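Local coordinates for thymidylate synthase 1 (Bacillus subtilis, PDB 1BKP), which catalyses the reductive methylation of dUMP to dTMP, with 5,10-methylenetetrahydrofolate as both methyl donor and reductant, as a homodimer, at residues A[52-57]-A[198-203]. Residues are numbered along the deposited sequence; the frame is centred on the assembly and turned at random.
Sequences SEVPIL and LQRMIA
Val-54 lays its CG2 methyl over one face of the Arg-200 guanidinium. The methyl sits over the centre of the group, with CG2 of Val-54 4.0 Å from CZ of Arg-200. This is van der Waals contact between a methyl and a flat cationic group. With CG1 turned anti to the backbone N (chi1 167°), CG2 is the branch that meets the guanidinium. The carbonyl O of Glu-53 approaches the same guanidinium obliquely. It stays 3.7 Å from NH2 of Arg-200, and no hydrogen bond forms across the contact. Arg-200 does most of the reaching, since the CA atoms of Val-54 and Arg-200 are 10.0 Å apart. Its side chain runs out straight as far as NE (chi2 174°, chi3 -176°) and carries the guanidinium from the helix to the loop.

The polar partners of this group lie in the next shell. NE of Arg-200 hydrogen-bonds to OD1 of Asn-196, one turn earlier on the same helix. NH2 of Arg-200 makes a weak hydrogen bond to OD1 of Asn-51. ND2 of Asn-51 in turn hydrogen-bonds to OE1 of Gln-199. An alanine in place of Arg-200 would probably leave the Val-54 methyl without its flat partner and Asn-196 OD1 without this donor, and would take away the weak link to Asn-51. Val-54 also touches Phe-193, and Leu-210 packs against Arg-200.

The contact is small, burying 109 Å² in total. It joins the loop between strand 39-49 and helix 64-75 to helix 188-206, which in the thymidylate synthase fold packs against the large mixed beta-sheet, here through Leu-210 and Tyr-213 of strand 209-223.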
loop_
_atom_site.group_PDB
_atom_site.type_symbol
_atom_site.label_atom_id
_atom_site.label_comp_id
_atom_site.label_asym_id
_atom_site.label_seq_id
_atom_site.Cartn_x
_atom_site.Cartn_y
_atom_site.Cartn_z
ATOM N N SER A 52 2.710 -22.515 4.469
ATOM C CA SER A 52 2.783 -23.962 4.710
ATOM C C SER A 52 2.606 -24.634 3.355
ATOM O O SER A 52 2.949 -25.769 3.169
ATOM C CB SER A 52 1.741 -24.397 5.703
ATOM O OG SER A 52 0.448 -23.978 5.293
ATOM N N GLU A 53 2.062 -23.909 2.382
ATOM C CA GLU A 53 1.959 -24.436 1.012
ATOM C C GLU A 53 2.167 -23.277 0.024
ATOM O O GLU A 53 2.066 -22.090 0.397
ATOM C CB GLU A 53 0.589 -25.114 0.773
ATOM C CG GLU A 53 -0.526 -24.339 1.066
ATOM C CD GLU A 53 -1.873 -25.129 0.905
ATOM O OE1 GLU A 53 -2.089 -26.099 1.601
ATOM O OE2 GLU A 53 -2.735 -24.718 0.120
ATOM N N VAL A 54 2.485 -23.629 -1.221
ATOM C CA VAL A 54 2.722 -22.667 -2.294
ATOM C C VAL A 54 1.359 -22.088 -2.705
ATOM O O VAL A 54 0.442 -22.834 -2.870
ATOM C CB VAL A 54 3.354 -23.418 -3.483
ATOM C CG1 VAL A 54 3.329 -22.577 -4.722
ATOM C CG2 VAL A 54 4.838 -23.654 -3.130
ATOM N N PRO A 55 1.189 -20.742 -2.719
ATOM C CA PRO A 55 -0.110 -20.238 -3.122
ATOM C C PRO A 55 -0.271 -20.365 -4.650
ATOM O O PRO A 55 0.274 -19.573 -5.379
ATOM C CB PRO A 55 -0.099 -18.748 -2.650
ATOM C CG PRO A 55 1.327 -18.397 -2.628
ATOM C CD PRO A 55 2.071 -19.672 -2.187
ATOM N N ILE A 56 -0.984 -21.393 -5.112
ATOM C CA ILE A 56 -1.175 -21.559 -6.535
ATOM C C ILE A 56 -2.510 -22.211 -6.723
ATOM O O ILE A 56 -3.066 -22.876 -5.790
ATOM C CB ILE A 56 -0.016 -22.384 -7.154
ATOM C CG1 ILE A 56 -0.022 -22.302 -8.691
ATOM C CG2 ILE A 56 -0.030 -23.854 -6.680
ATOM C CD1 ILE A 56 1.327 -22.765 -9.305
ATOM N N LEU A 57 -3.196 -21.746 -7.774
ATOM C CA LEU A 57 -4.522 -22.313 -8.033
ATOM C C LEU A 57 -4.435 -23.740 -8.560
ATOM O O LEU A 57 -3.489 -24.049 -9.303
ATOM C CB LEU A 57 -5.251 -21.543 -9.132
ATOM C CG LEU A 57 -5.682 -20.084 -8.843
ATOM C CD1 LEU A 57 -6.759 -19.694 -9.915
ATOM C CD2 LEU A 57 -6.194 -19.994 -7.332
ATOM N N LEU A 198 9.375 -14.771 -5.057
ATOM C CA LEU A 198 10.364 -13.780 -4.706
ATOM C C LEU A 198 10.635 -13.878 -3.160
ATOM O O LEU A 198 11.776 -13.724 -2.741
ATOM C CB LEU A 198 9.850 -12.370 -5.005
ATOM C CG LEU A 198 10.839 -11.239 -4.700
ATOM C CD1 LEU A 198 12.083 -11.309 -5.682
ATOM C CD2 LEU A 198 10.037 -9.884 -4.858
ATOM N N GLN A 199 9.592 -14.103 -2.353
ATOM C CA GLN A 199 9.776 -14.228 -0.921
ATOM C C GLN A 199 10.755 -15.363 -0.625
ATOM O O GLN A 199 11.663 -15.208 0.262
ATOM C CB GLN A 199 8.478 -14.544 -0.212
ATOM C CG GLN A 199 8.609 -14.413 1.290
ATOM C CD GLN A 199 7.294 -14.663 1.988
ATOM O OE1 GLN A 199 6.366 -15.119 1.354
ATOM N NE2 GLN A 199 7.217 -14.409 3.313
ATOM N N ARG A 200 10.462 -16.542 -1.202
ATOM C CA ARG A 200 11.320 -17.725 -1.031
ATOM C C ARG A 200 12.738 -17.483 -1.502
ATOM O O ARG A 200 13.699 -17.896 -0.805
ATOM C CB ARG A 200 10.696 -18.943 -1.735
ATOM C CG ARG A 200 9.286 -19.298 -1.060
ATOM C CD ARG A 200 8.523 -20.407 -1.792
ATOM N NE ARG A 200 7.234 -20.538 -1.129
ATOM C CZ ARG A 200 6.885 -21.567 -0.375
ATOM N NH1 ARG A 200 7.680 -22.651 -0.260
ATOM N NH2 ARG A 200 5.713 -21.541 0.190
ATOM N N MET A 201 12.937 -16.793 -2.629
ATOM C CA MET A 201 14.313 -16.516 -3.097
ATOM C C MET A 201 15.112 -15.679 -2.103
ATOM O O MET A 201 16.274 -16.000 -1.762
ATOM C CB MET A 201 14.283 -15.718 -4.383
ATOM C CG MET A 201 13.839 -16.655 -5.595
ATOM S SD MET A 201 13.466 -15.587 -7.028
ATOM C CE MET A 201 15.067 -15.025 -7.595
ATOM N N ILE A 202 14.454 -14.612 -1.630
ATOM C CA ILE A 202 15.120 -13.617 -0.777
ATOM C C ILE A 202 15.357 -14.192 0.606
ATOM O O ILE A 202 16.403 -13.998 1.171
ATOM C CB ILE A 202 14.435 -12.123 -0.777
ATOM C CG1 ILE A 202 14.743 -11.397 -2.127
ATOM C CG2 ILE A 202 15.043 -11.292 0.466
ATOM C CD1 ILE A 202 13.991 -10.138 -2.369
ATOM N N ALA A 203 14.419 -14.946 1.124
ATOM C CA ALA A 203 14.616 -15.540 2.436
ATOM C C ALA A 203 15.837 -16.528 2.394
ATOM O O ALA A 203 16.654 -16.577 3.357
ATOM C CB ALA A 203 13.346 -16.308 2.813
#